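Local coordinates for protein carbohydrate kinase, FGGY (PDB 3IFR) that probably phosphorylates D-xylulose at the expense of ATP, as a two-domain sugar kinase of the FGGY family, at residues I10-A21 against W55-L66; V153-C161 against A203-P211. One frame throughout, in Å; residues are numbered along the deposited sequence.

Interaction 1 of 2, residues I10-A21 against W55-L66; sequences IGLDIGTTSTIA and WWDNARAVLAEL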
ATOM      1  N   ILE A  10     -11.621  16.804  -5.731  1.00 22.18           N
ATOM      2  CA  ILE A  10     -10.189  16.840  -5.384  1.00 20.35           C
ATOM      3  C   ILE A  10      -9.721  15.631  -4.593  1.00 19.30           C
ATOM      4  O   ILE A  10     -10.376  15.226  -3.640  1.00 18.60           O
ATOM      5  CB  ILE A  10      -9.847  18.076  -4.538  1.00 20.35           C
ATOM      6  CG1 ILE A  10      -9.914  19.366  -5.358  1.00 19.83           C
ATOM      7  CG2 ILE A  10      -8.467  17.955  -3.846  1.00 17.35           C
ATOM      8  CD1 ILE A  10      -9.776  20.566  -4.482  1.00 19.35           C
ATOM      9  N   GLY A  11      -8.572  15.082  -4.970  1.00 17.00           N
ATOM     10  CA  GLY A  11      -7.881  14.136  -4.106  1.00 17.64           C
ATOM     11  C   GLY A  11      -6.557  14.698  -3.599  1.00 20.77           C
ATOM     12  O   GLY A  11      -5.788  15.332  -4.345  1.00 20.87           O
ATOM     13  N   LEU A  12      -6.281  14.452  -2.320  1.00 18.81           N
ATOM     14  CA  LEU A  12      -5.073  14.894  -1.675  1.00 17.14           C
ATOM     15  C   LEU A  12      -4.369  13.649  -1.095  1.00 19.69           C
ATOM     16  O   LEU A  12      -4.990  12.823  -0.431  1.00 20.54           O
ATOM     17  CB  LEU A  12      -5.450  15.864  -0.552  1.00 17.96           C
ATOM     18  CG  LEU A  12      -4.339  16.309   0.426  1.00 16.97           C
ATOM     19  CD1 LEU A  12      -3.248  17.110  -0.314  1.00 16.56           C
ATOM     20  CD2 LEU A  12      -4.886  17.128   1.570  1.00 16.73           C
ATOM     21  N   ASP A  13      -3.070  13.519  -1.328  1.00 20.38           N
ATOM     22  CA  ASP A  13      -2.324  12.346  -0.868  1.00 18.38           C
ATOM     23  C   ASP A  13      -1.161  12.773   0.052  1.00 17.81           C
ATOM     24  O   ASP A  13      -0.184  13.403  -0.383  1.00 18.13           O
ATOM     25  CB  ASP A  13      -1.842  11.532  -2.079  1.00 20.68           C
ATOM     26  CG  ASP A  13      -0.824  10.456  -1.709  1.00 20.71           C
ATOM     27  OD1 ASP A  13      -0.775  10.041  -0.539  1.00 18.07           O
ATOM     28  OD2 ASP A  13      -0.054  10.042  -2.612  1.00 24.33           O
ATOM     29  N   ILE A  14      -1.310  12.454   1.334  1.00 15.55           N
ATOM     30  CA  ILE A  14      -0.301  12.709   2.335  1.00 18.13           C
ATOM     31  C   ILE A  14       0.674  11.541   2.265  1.00 19.13           C
ATOM     32  O   ILE A  14       0.562  10.558   3.023  1.00 20.38           O
ATOM     33  CB  ILE A  14      -0.889  12.815   3.755  1.00 16.82           C
ATOM     34  CG1 ILE A  14      -1.454  14.203   4.010  1.00 20.72           C
ATOM     35  CG2 ILE A  14       0.211  12.752   4.757  1.00 18.01           C
ATOM     36  CD1 ILE A  14      -2.562  14.610   3.156  1.00 21.62           C
ATOM     37  N   GLY A  15       1.625  11.651   1.340  1.00 17.95           N
ATOM     38  CA  GLY A  15       2.524  10.557   1.028  1.00 19.82           C
ATOM     39  C   GLY A  15       3.757  10.591   1.881  1.00 20.60           C
ATOM     40  O   GLY A  15       3.978  11.535   2.632  1.00 24.02           O
ATOM     41  N   THR A  16       4.583   9.578   1.741  1.00 19.53           N
ATOM     42  CA  THR A  16       5.732   9.445   2.576  1.00 20.57           C
ATOM     43  C   THR A  16       6.816  10.442   2.243  1.00 23.41           C
ATOM     44  O   THR A  16       7.398  11.041   3.159  1.00 26.64           O
ATOM     45  CB  THR A  16       6.323   8.043   2.493  1.00 21.83           C
ATOM     46  OG1 THR A  16       5.553   7.213   3.321  1.00 25.13           O
ATOM     47  CG2 THR A  16       7.754   8.018   3.110  1.00 25.63           C
ATOM     48  N   THR A  17       7.154  10.582   0.968  1.00 19.87           N
ATOM     49  CA  THR A  17       8.157  11.573   0.605  1.00 25.10           C
ATOM     50  C   THR A  17       7.561  12.731  -0.203  1.00 25.11           C
ATOM     51  O   THR A  17       8.273  13.633  -0.664  1.00 23.12           O
ATOM     52  CB  THR A  17       9.333  10.958  -0.163  1.00 28.38           C
ATOM     53  OG1 THR A  17       8.855  10.471  -1.409  1.00 24.12           O
ATOM     54  CG2 THR A  17       9.989   9.813   0.651  1.00 28.52           C
ATOM     55  N   SER A  18       6.239  12.732  -0.318  1.00 23.27           N
ATOM     56  CA  SER A  18       5.583  13.689  -1.172  1.00 22.64           C
ATOM     57  C   SER A  18       4.078  13.956  -0.854  1.00 22.29           C
ATOM     58  O   SER A  18       3.340  13.022  -0.569  1.00 21.52           O
ATOM     59  CB  SER A  18       5.738  13.148  -2.567  1.00 21.85           C
ATOM     60  OG  SER A  18       5.515  14.180  -3.448  1.00 28.56           O
ATOM     61  N   THR A  19       3.644  15.218  -0.883  1.00 20.62           N
ATOM     62  CA  THR A  19       2.247  15.560  -0.680  1.00 17.85           C
ATOM     63  C   THR A  19       1.697  16.038  -2.006  1.00 17.45           C
ATOM     64  O   THR A  19       2.197  16.988  -2.573  1.00 19.38           O
ATOM     65  CB  THR A  19       2.031  16.698   0.346  1.00 18.98           C
ATOM     66  OG1 THR A  19       2.560  16.333   1.611  1.00 17.33           O
ATOM     67  CG2 THR A  19       0.544  16.998   0.508  1.00 16.94           C
ATOM     68  N   ILE A  20       0.658  15.377  -2.499  1.00 19.11           N
ATOM     69  CA  ILE A  20       0.211  15.553  -3.871  1.00 16.88           C
ATOM     70  C   ILE A  20      -1.264  15.804  -3.841  1.00 17.41           C
ATOM     71  O   ILE A  20      -1.971  15.117  -3.116  1.00 19.32           O
ATOM     72  CB  ILE A  20       0.470  14.291  -4.666  1.00 16.94           C
ATOM     73  CG1 ILE A  20       1.978  14.035  -4.760  1.00 18.74           C
ATOM     74  CG2 ILE A  20      -0.121  14.417  -6.066  1.00 18.77           C
ATOM     75  CD1 ILE A  20       2.328  12.623  -5.257  1.00 20.53           C
ATOM     76  N   ALA A  21      -1.723  16.798  -4.585  1.00 16.80           N
ATOM     77  CA  ALA A  21      -3.155  17.054  -4.726  1.00 20.73           C
ATOM     78  C   ALA A  21      -3.507  17.177  -6.198  1.00 22.82           C
ATOM     79  O   ALA A  21      -2.733  17.744  -6.977  1.00 22.25           O
ATOM     80  CB  ALA A  21      -3.558  18.330  -4.037  1.00 17.91           C
ATOM     81  N   TRP A  55       3.027  18.062   6.895  1.00 16.19           N
ATOM     82  CA  TRP A  55       1.901  17.557   6.109  1.00 19.39           C
ATOM     83  C   TRP A  55       0.913  18.723   5.893  1.00 18.39           C
ATOM     84  O   TRP A  55       0.491  19.001   4.771  1.00 20.16           O
ATOM     85  CB  TRP A  55       1.168  16.369   6.749  1.00 14.94           C
ATOM     86  CG  TRP A  55       1.988  15.153   7.087  1.00 16.75           C
ATOM     87  CD1 TRP A  55       3.129  14.709   6.470  1.00 16.86           C
ATOM     88  CD2 TRP A  55       1.697  14.196   8.126  1.00 15.66           C
ATOM     89  NE1 TRP A  55       3.589  13.565   7.097  1.00 18.04           N
ATOM     90  CE2 TRP A  55       2.710  13.227   8.096  1.00 16.92           C
ATOM     91  CE3 TRP A  55       0.671  14.085   9.078  1.00 14.57           C
ATOM     92  CZ2 TRP A  55       2.726  12.149   8.977  1.00 18.76           C
ATOM     93  CZ3 TRP A  55       0.689  13.031   9.944  1.00 15.43           C
ATOM     94  CH2 TRP A  55       1.705  12.066   9.890  1.00 18.94           C
ATOM     95  N   TRP A  56       0.577  19.415   6.966  1.00 18.23           N
ATOM     96  CA  TRP A  56      -0.485  20.423   6.931  1.00 20.06           C
ATOM     97  C   TRP A  56      -0.069  21.606   6.102  1.00 19.85           C
ATOM     98  O   TRP A  56      -0.845  22.147   5.325  1.00 21.46           O
ATOM     99  CB  TRP A  56      -0.839  20.884   8.348  1.00 19.75           C
ATOM    100  CG  TRP A  56      -1.849  21.966   8.359  1.00 22.65           C
ATOM    101  CD1 TRP A  56      -1.688  23.213   8.871  1.00 20.85           C
ATOM    102  CD2 TRP A  56      -3.165  21.944   7.769  1.00 22.91           C
ATOM    103  NE1 TRP A  56      -2.829  23.954   8.686  1.00 23.06           N
ATOM    104  CE2 TRP A  56      -3.751  23.207   8.008  1.00 21.77           C
ATOM    105  CE3 TRP A  56      -3.910  20.978   7.074  1.00 22.95           C
ATOM    106  CZ2 TRP A  56      -5.055  23.535   7.601  1.00 21.29           C
ATOM    107  CZ3 TRP A  56      -5.219  21.310   6.666  1.00 22.87           C
ATOM    108  CH2 TRP A  56      -5.774  22.585   6.943  1.00 20.76           C
ATOM    109  N   ASP A  57       1.181  22.012   6.273  1.00 20.70           N
ATOM    110  CA  ASP A  57       1.732  23.059   5.435  1.00 18.73           C
ATOM    111  C   ASP A  57       1.823  22.663   3.987  1.00 18.89           C
ATOM    112  O   ASP A  57       1.456  23.440   3.116  1.00 20.88           O
ATOM    113  CB  ASP A  57       3.090  23.499   5.929  1.00 22.69           C
ATOM    114  CG  ASP A  57       3.136  24.967   6.091  1.00 28.58           C
ATOM    115  OD1 ASP A  57       3.823  25.615   5.268  1.00 29.47           O
ATOM    116  OD2 ASP A  57       2.402  25.450   7.009  1.00 27.26           O
ATOM    117  N   ASN A  58       2.350  21.468   3.725  1.00 21.63           N
ATOM    118  CA  ASN A  58       2.280  20.885   2.373  1.00 21.52           C
ATOM    119  C   ASN A  58       0.836  20.912   1.854  1.00 18.73           C
ATOM    120  O   ASN A  58       0.579  21.423   0.763  1.00 17.56           O
ATOM    121  CB  ASN A  58       2.812  19.455   2.346  1.00 19.70           C
ATOM    122  CG  ASN A  58       4.345  19.356   2.255  1.00 20.55           C
ATOM    123  OD1 ASN A  58       4.872  18.247   2.106  1.00 23.32           O
ATOM    124  ND2 ASN A  58       5.052  20.469   2.343  1.00 19.44           N
ATOM    125  N   ALA A  59      -0.124  20.445   2.657  1.00 19.21           N
ATOM    126  CA  ALA A  59      -1.513  20.370   2.152  1.00 18.17           C
ATOM    127  C   ALA A  59      -2.109  21.745   1.790  1.00 18.20           C
ATOM    128  O   ALA A  59      -2.754  21.884   0.781  1.00 20.05           O
ATOM    129  CB  ALA A  59      -2.428  19.629   3.138  1.00 20.87           C
ATOM    130  N   ARG A  60      -1.922  22.741   2.640  1.00 18.61           N
ATOM    131  CA  ARG A  60      -2.329  24.096   2.334  1.00 19.14           C
ATOM    132  C   ARG A  60      -1.738  24.575   1.057  1.00 18.50           C
ATOM    133  O   ARG A  60      -2.443  25.138   0.252  1.00 21.91           O
ATOM    134  CB  ARG A  60      -1.838  25.037   3.444  1.00 23.24           C
ATOM    135  CG  ARG A  60      -2.665  24.951   4.710  1.00 23.36           C
ATOM    136  CD  ARG A  60      -2.019  25.732   5.777  1.00 23.63           C
ATOM    137  NE  ARG A  60      -2.166  27.157   5.494  1.00 28.58           N
ATOM    138  CZ  ARG A  60      -1.340  28.104   5.943  1.00 28.86           C
ATOM    139  NH1 ARG A  60      -0.285  27.780   6.684  1.00 28.16           N
ATOM    140  NH2 ARG A  60      -1.568  29.372   5.616  1.00 28.92           N
ATOM    141  N   ALA A  61      -0.441  24.364   0.861  1.00 17.65           N
ATOM    142  CA  ALA A  61       0.256  24.876  -0.342  1.00 21.01           C
ATOM    143  C   ALA A  61      -0.276  24.303  -1.658  1.00 23.35           C
ATOM    144  O   ALA A  61      -0.482  25.015  -2.661  1.00 26.84           O
ATOM    145  CB  ALA A  61       1.748  24.588  -0.249  1.00 19.11           C
ATOM    146  N   VAL A  62      -0.455  22.995  -1.643  1.00 20.62           N
ATOM    147  CA  VAL A  62      -0.826  22.210  -2.803  1.00 21.35           C
ATOM    148  C   VAL A  62      -2.313  22.429  -3.156  1.00 21.70           C
ATOM    149  O   VAL A  62      -2.668  22.516  -4.308  1.00 22.00           O
ATOM    150  CB  VAL A  62      -0.552  20.759  -2.409  1.00 23.78           C
ATOM    151  CG1 VAL A  62      -1.805  19.917  -2.419  1.00 21.46           C
ATOM    152  CG2 VAL A  62       0.629  20.179  -3.128  1.00 21.34           C
ATOM    153  N   LEU A  63      -3.187  22.542  -2.163  1.00 21.25           N
ATOM    154  CA  LEU A  63      -4.592  22.881  -2.444  1.00 23.99           C
ATOM    155  C   LEU A  63      -4.699  24.297  -3.028  1.00 22.19           C
ATOM    156  O   LEU A  63      -5.297  24.489  -4.062  1.00 21.79           O
ATOM    157  CB  LEU A  63      -5.489  22.744  -1.189  1.00 20.49           C
ATOM    158  CG  LEU A  63      -5.575  21.324  -0.633  1.00 21.45           C
ATOM    159  CD1 LEU A  63      -6.291  21.230   0.743  1.00 21.68           C
ATOM    160  CD2 LEU A  63      -6.258  20.455  -1.654  1.00 17.59           C
ATOM    161  N   ALA A  64      -4.119  25.287  -2.354  1.00 22.49           N
ATOM    162  CA  ALA A  64      -4.072  26.636  -2.916  1.00 21.26           C
ATOM    163  C   ALA A  64      -3.452  26.676  -4.330  1.00 21.76           C
ATOM    164  O   ALA A  64      -3.931  27.369  -5.227  1.00 21.66           O
ATOM    165  CB  ALA A  64      -3.327  27.520  -2.000  1.00 18.81           C
ATOM    166  N   GLU A  65      -2.390  25.917  -4.558  1.00 25.00           N
ATOM    167  CA  GLU A  65      -1.778  25.917  -5.897  1.00 22.67           C
ATOM    168  C   GLU A  65      -2.737  25.346  -6.945  1.00 23.60           C
ATOM    169  O   GLU A  65      -2.747  25.793  -8.086  1.00 24.00           O
ATOM    170  CB  GLU A  65      -0.465  25.152  -5.914  1.00 21.08           C
ATOM    171  CG  GLU A  65       0.208  25.237  -7.271  1.00 25.24           C
ATOM    172  CD  GLU A  65       1.482  24.438  -7.357  1.00 26.43           C
ATOM    173  OE1 GLU A  65       2.373  24.647  -6.494  1.00 28.25           O
ATOM    174  OE2 GLU A  65       1.614  23.618  -8.295  1.00 25.85           O
ATOM    175  N   LEU A  66      -3.562  24.377  -6.544  1.00 21.80           N
ATOM    176  CA  LEU A  66      -4.572  23.808  -7.426  1.00 20.50           C
ATOM    177  C   LEU A  66      -5.489  24.908  -7.973  1.00 22.88           C
ATOM    178  O   LEU A  66      -5.747  24.965  -9.176  1.00 24.36           O
ATOM    179  CB  LEU A  66      -5.425  22.793  -6.663  1.00 22.97           C
ATOM    180  CG  LEU A  66      -5.338  21.317  -7.044  1.00 25.90           C
ATOM    181  CD1 LEU A  66      -3.921  20.907  -7.372  1.00 24.29           C
ATOM    182  CD2 LEU A  66      -5.997  20.404  -5.984  1.00 19.63           C
TER

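Interaction 2 of 2, residues V153-C161 against A203-P211; sequences VFGAIATVC and AHIPPSAVP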
ATOM      1  N   VAL A 153       5.046  11.646  27.341  1.00 20.89           N
ATOM      2  CA  VAL A 153       4.219  11.705  26.145  1.00 20.00           C
ATOM      3  C   VAL A 153       2.989  10.849  26.361  1.00 21.16           C
ATOM      4  O   VAL A 153       1.856  11.308  26.183  1.00 21.11           O
ATOM      5  CB  VAL A 153       4.979  11.247  24.902  1.00 19.06           C
ATOM      6  CG1 VAL A 153       4.067  11.274  23.677  1.00 17.33           C
ATOM      7  CG2 VAL A 153       6.165  12.212  24.684  1.00 21.02           C
ATOM      8  N   PHE A 154       3.216   9.617  26.804  1.00 20.91           N
ATOM      9  CA  PHE A 154       2.138   8.657  26.939  1.00 21.42           C
ATOM     10  C   PHE A 154       0.999   9.141  27.825  1.00 22.47           C
ATOM     11  O   PHE A 154      -0.186   8.933  27.506  1.00 20.94           O
ATOM     12  CB  PHE A 154       2.649   7.316  27.447  1.00 21.76           C
ATOM     13  CG  PHE A 154       1.652   6.212  27.319  1.00 22.70           C
ATOM     14  CD1 PHE A 154       1.452   5.571  26.093  1.00 24.23           C
ATOM     15  CD2 PHE A 154       0.907   5.805  28.408  1.00 23.53           C
ATOM     16  CE1 PHE A 154       0.536   4.543  25.960  1.00 20.39           C
ATOM     17  CE2 PHE A 154      -0.011   4.777  28.291  1.00 25.03           C
ATOM     18  CZ  PHE A 154      -0.213   4.144  27.040  1.00 21.96           C
ATOM     19  N   GLY A 155       1.345   9.774  28.936  1.00 20.40           N
ATOM     20  CA  GLY A 155       0.319  10.166  29.893  1.00 22.18           C
ATOM     21  C   GLY A 155      -0.496  11.352  29.386  1.00 19.72           C
ATOM     22  O   GLY A 155      -1.635  11.581  29.805  1.00 17.17           O
ATOM     23  N   ALA A 156       0.094  12.116  28.473  1.00 17.76           N
ATOM     24  CA  ALA A 156      -0.622  13.262  27.910  1.00 19.28           C
ATOM     25  C   ALA A 156      -1.539  12.951  26.716  1.00 22.04           C
ATOM     26  O   ALA A 156      -2.122  13.872  26.175  1.00 22.36           O
ATOM     27  CB  ALA A 156       0.347  14.318  27.503  1.00 19.75           C
ATOM     28  N   ILE A 157      -1.646  11.683  26.298  1.00 21.41           N
ATOM     29  CA  ILE A 157      -2.363  11.330  25.070  1.00 20.99           C
ATOM     30  C   ILE A 157      -3.869  11.386  25.235  1.00 22.54           C
ATOM     31  O   ILE A 157      -4.462  10.606  25.986  1.00 21.67           O
ATOM     32  CB  ILE A 157      -2.026   9.909  24.551  1.00 23.71           C
ATOM     33  CG1 ILE A 157      -0.542   9.773  24.162  1.00 23.17           C
ATOM     34  CG2 ILE A 157      -2.873   9.573  23.338  1.00 21.30           C
ATOM     35  CD1 ILE A 157      -0.114   8.372  23.953  1.00 17.02           C
ATOM     36  N   ALA A 158      -4.473  12.306  24.490  1.00 25.20           N
ATOM     37  CA  ALA A 158      -5.923  12.483  24.408  1.00 21.85           C
ATOM     38  C   ALA A 158      -6.465  11.890  23.109  1.00 20.84           C
ATOM     39  O   ALA A 158      -7.603  11.401  23.055  1.00 22.66           O
ATOM     40  CB  ALA A 158      -6.257  13.966  24.483  1.00 20.95           C
ATOM     41  N   THR A 159      -5.658  11.947  22.050  1.00 22.45           N
ATOM     42  CA  THR A 159      -6.044  11.396  20.742  1.00 20.11           C
ATOM     43  C   THR A 159      -4.852  10.744  20.044  1.00 21.66           C
ATOM     44  O   THR A 159      -3.740  11.322  19.933  1.00 19.55           O
ATOM     45  CB  THR A 159      -6.615  12.512  19.841  1.00 20.94           C
ATOM     46  OG1 THR A 159      -7.770  13.106  20.458  1.00 20.81           O
ATOM     47  CG2 THR A 159      -6.967  11.998  18.458  1.00 19.08           C
ATOM     48  N   VAL A 160      -5.085   9.531  19.568  1.00 20.51           N
ATOM     49  CA  VAL A 160      -4.134   8.867  18.703  1.00 19.67           C
ATOM     50  C   VAL A 160      -4.849   8.614  17.378  1.00 21.75           C
ATOM     51  O   VAL A 160      -6.021   8.181  17.367  1.00 18.36           O
ATOM     52  CB  VAL A 160      -3.616   7.547  19.314  1.00 22.50           C
ATOM     53  CG1 VAL A 160      -4.799   6.603  19.686  1.00 24.09           C
ATOM     54  CG2 VAL A 160      -2.675   6.865  18.352  1.00 19.68           C
ATOM     55  N   CYS A 161      -4.157   8.950  16.283  1.00 18.98           N
ATOM     56  CA  CYS A 161      -4.702   8.844  14.942  1.00 17.59           C
ATOM     57  C   CYS A 161      -3.593   8.732  13.896  1.00 18.22           C
ATOM     58  O   CYS A 161      -2.422   8.741  14.251  1.00 18.41           O
ATOM     59  CB  CYS A 161      -5.600  10.052  14.634  1.00 20.45           C
ATOM     60  SG  CYS A 161      -4.740  11.640  14.484  1.00 18.40           S
ATOM     61  N   ALA A 203      -3.107  -1.643  24.294  1.00 25.76           N
ATOM     62  CA  ALA A 203      -2.128  -0.594  24.058  1.00 24.89           C
ATOM     63  C   ALA A 203      -2.044   0.275  25.322  1.00 25.45           C
ATOM     64  O   ALA A 203      -1.289   1.255  25.372  1.00 22.63           O
ATOM     65  CB  ALA A 203      -2.547   0.260  22.817  1.00 20.83           C
ATOM     66  N   HIS A 204      -2.852  -0.071  26.329  1.00 24.90           N
ATOM     67  CA  HIS A 204      -2.785   0.588  27.642  1.00 26.41           C
ATOM     68  C   HIS A 204      -3.124   2.084  27.559  1.00 27.73           C
ATOM     69  O   HIS A 204      -2.647   2.878  28.379  1.00 27.68           O
ATOM     70  CB  HIS A 204      -1.384   0.454  28.267  1.00 24.92           C
ATOM     71  CG  HIS A 204      -0.914  -0.964  28.445  1.00 26.60           C
ATOM     72  ND1 HIS A 204       0.425  -1.298  28.541  1.00 25.11           N
ATOM     73  CD2 HIS A 204      -1.596  -2.128  28.552  1.00 24.35           C
ATOM     74  CE1 HIS A 204       0.548  -2.599  28.696  1.00 22.44           C
ATOM     75  NE2 HIS A 204      -0.658  -3.131  28.701  1.00 27.47           N
ATOM     76  N   ILE A 205      -3.904   2.474  26.555  1.00 26.65           N
ATOM     77  CA  ILE A 205      -4.450   3.822  26.530  1.00 26.70           C
ATOM     78  C   ILE A 205      -5.918   3.709  26.868  1.00 27.49           C
ATOM     79  O   ILE A 205      -6.516   2.651  26.731  1.00 25.86           O
ATOM     80  CB  ILE A 205      -4.315   4.509  25.152  1.00 26.54           C
ATOM     81  CG1 ILE A 205      -5.014   3.669  24.076  1.00 28.05           C
ATOM     82  CG2 ILE A 205      -2.873   4.656  24.774  1.00 27.79           C
ATOM     83  CD1 ILE A 205      -4.953   4.218  22.648  1.00 27.02           C
ATOM     84  N   PRO A 206      -6.500   4.806  27.334  1.00 29.61           N
ATOM     85  CA  PRO A 206      -7.945   4.838  27.570  1.00 28.12           C
ATOM     86  C   PRO A 206      -8.659   4.777  26.232  1.00 29.80           C
ATOM     87  O   PRO A 206      -8.156   5.325  25.255  1.00 26.52           O
ATOM     88  CB  PRO A 206      -8.163   6.214  28.198  1.00 27.08           C
ATOM     89  CG  PRO A 206      -6.978   7.032  27.719  1.00 31.10           C
ATOM     90  CD  PRO A 206      -5.833   6.064  27.715  1.00 27.91           C
ATOM     91  N   PRO A 207      -9.844   4.147  26.206  1.00 30.79           N
ATOM     92  CA  PRO A 207     -10.643   3.967  25.000  1.00 29.57           C
ATOM     93  C   PRO A 207     -11.126   5.300  24.458  1.00 30.84           C
ATOM     94  O   PRO A 207     -11.406   5.386  23.270  1.00 29.99           O
ATOM     95  CB  PRO A 207     -11.838   3.105  25.473  1.00 36.04           C
ATOM     96  CG  PRO A 207     -11.414   2.529  26.803  1.00 36.50           C
ATOM     97  CD  PRO A 207     -10.527   3.609  27.401  1.00 35.61           C
ATOM     98  N   SER A 208     -11.204   6.330  25.286  1.00 27.78           N
ATOM     99  CA  SER A 208     -11.540   7.636  24.748  1.00 29.47           C
ATOM    100  C   SER A 208     -10.422   8.133  23.817  1.00 27.16           C
ATOM    101  O   SER A 208     -10.641   9.011  23.003  1.00 25.24           O
ATOM    102  CB  SER A 208     -11.779   8.641  25.879  1.00 33.03           C
ATOM    103  OG  SER A 208     -10.661   8.725  26.778  1.00 34.56           O
ATOM    104  N   ALA A 209      -9.219   7.585  23.933  1.00 25.70           N
ATOM    105  CA  ALA A 209      -8.102   8.143  23.164  1.00 25.10           C
ATOM    106  C   ALA A 209      -8.178   7.766  21.671  1.00 26.81           C
ATOM    107  O   ALA A 209      -7.515   8.384  20.845  1.00 23.80           O
ATOM    108  CB  ALA A 209      -6.791   7.714  23.739  1.00 23.73           C
ATOM    109  N   VAL A 210      -8.966   6.745  21.335  1.00 24.68           N
ATOM    110  CA  VAL A 210      -9.160   6.378  19.932  1.00 24.31           C
ATOM    111  C   VAL A 210     -10.525   6.817  19.431  1.00 23.34           C
ATOM    112  O   VAL A 210     -11.543   6.426  19.983  1.00 22.02           O
ATOM    113  CB  VAL A 210      -9.055   4.863  19.667  1.00 23.00           C
ATOM    114  CG1 VAL A 210      -9.122   4.608  18.162  1.00 21.63           C
ATOM    115  CG2 VAL A 210      -7.771   4.298  20.267  1.00 23.21           C
ATOM    116  N   PRO A 211     -10.530   7.634  18.378  1.00 22.13           N
ATOM    117  CA  PRO A 211     -11.755   8.288  17.912  1.00 21.64           C
ATOM    118  C   PRO A 211     -12.619   7.242  17.244  1.00 25.23           C
ATOM    119  O   PRO A 211     -12.095   6.188  16.884  1.00 23.58           O
ATOM    120  CB  PRO A 211     -11.244   9.337  16.887  1.00 21.39           C
ATOM    121  CG  PRO A 211      -9.773   9.554  17.223  1.00 21.19           C
ATOM    122  CD  PRO A 211      -9.304   8.191  17.758  1.00 22.67           C
TER

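Interaction 1 of 2, residues I10-A21 against W55-L66
Thr-19 OG1 lies 3.2 Å from Asn-58 CB and shares a weak hydrogen bond with Thr-38 OG1, a residue that follows strand 29-37, at a place where a helix is laid on a beta hairpin. This is the first hairpin of the actin-like ATPase fold: strands 10-14 and 18-21, joined by the Asp-13 and Ile-20 hydrogen-bonded pair, carry helix 55-66 across one face. The helix runs at 31° to strand 18-21 and nearly antiparallel to strand 10-14, and alternate residues of both strands point toward it. Near the N-terminal end of the helix, Ile-14 CG2, anti to the backbone N, stands over a face of Trp-55. It is 3.8 Å from the centroid of the indole five-membered ring, a CH-pi contact, while Trp-55 NE1 is hydrogen-bonded to Glu-50 OE1. Farther along, the two methyls of Leu-12 divide their partners: CD2 rests 3.8 Å from Ala-59 CB, and CD1 reaches Val-62 CG1. Ile-10 and Leu-66 then meet tip to tip, with CD1 of the isoleucine 4.1 Å from CD2 of the leucine. The same leucine straddles Ala-21, its CD2 3.7 Å from Ala-21 CB and its CD1 3.4 Å from Ala-21 O.

Interaction 2 of 2, residues V153-C161 against A203-P211
Phe-154 reaches across to the turn at Ala-203 to Ile-205, and its path from CB outward shows how an aromatic ring can lie against the loop that follows a helix, here helix 197-201. With CG anti to the backbone N (chi1 -167°), the side chain is carried from CB to the 203-205 loop. CE1 comes 3.6 Å from Ile-205 CG2, a methyl set obliquely to the ring. CE2 and CZ turn their edge to backbone oxygens, with CZ 3.1 Å from His-204 O and Ala-203 O also near the ring plane. His-204 leaves the preceding helix with positive phi, and its ND1 is hydrogen-bonded to Glu-147 OE2. Replacing the ring with an alanine here is likely to leave Ile-205 CG2 without its aromatic neighbour and the two carbonyl oxygens without the ring edge beside them.

Beyond the ring, the backbones meet directly. Val-160 N donates to Ala-209 O at 3.0 Å, with 162° at the hydrogen, and Thr-159 CA-H approaches the same oxygen at 3.4 Å. In return, Ala-209 CA-H points to Ala-158 O. Val-160 CG1 lies between its own backbone N and carbonyl carbon (chi1 55°), which places this methyl 3.8 Å from Ile-205 CD1 and also against Val-210 CG2. Pro-211 CD follows at 3.3 Å from Val-160 O. Arg-175 NH2 ties the two segments together by hydrogen bonds to Thr-159 OG1 and Ser-208 O.

The 153-161 segment also pairs with strand 90-92, where Ala-158 and Thr-159 form a classic beta bulge facing Leu-92. The contact thus sits among that strand, helix 139-149, touched by Phe-154 and Ile-205, and helix 163-172, whose Met-169 meets Thr-159 and Pro-211.

In the fold
Interactions 1 and 2 follow one another along the chain, both within the N-terminal FGGY domain, with centres 27 Å apart and nearest atoms about 7 Å apart. Helix 163-172 bridges that separation: Ile-167 meets Ile-14 and Trp-55 of interaction 1, whereas Tyr-166 meets Cys-161 and Met-169 meets both Cys-161 and Thr-159 of interaction 2. Here one helix touches two contacts that do not touch each other. As in other actin-like ATPases, the turn between strands 8-14 and 18-25 probably faces the nucleotide phosphates, so interaction 1 backs a likely active-site hairpin. Interaction 2, its centre about 26 Å from the chain centre, fastens an outlying loop.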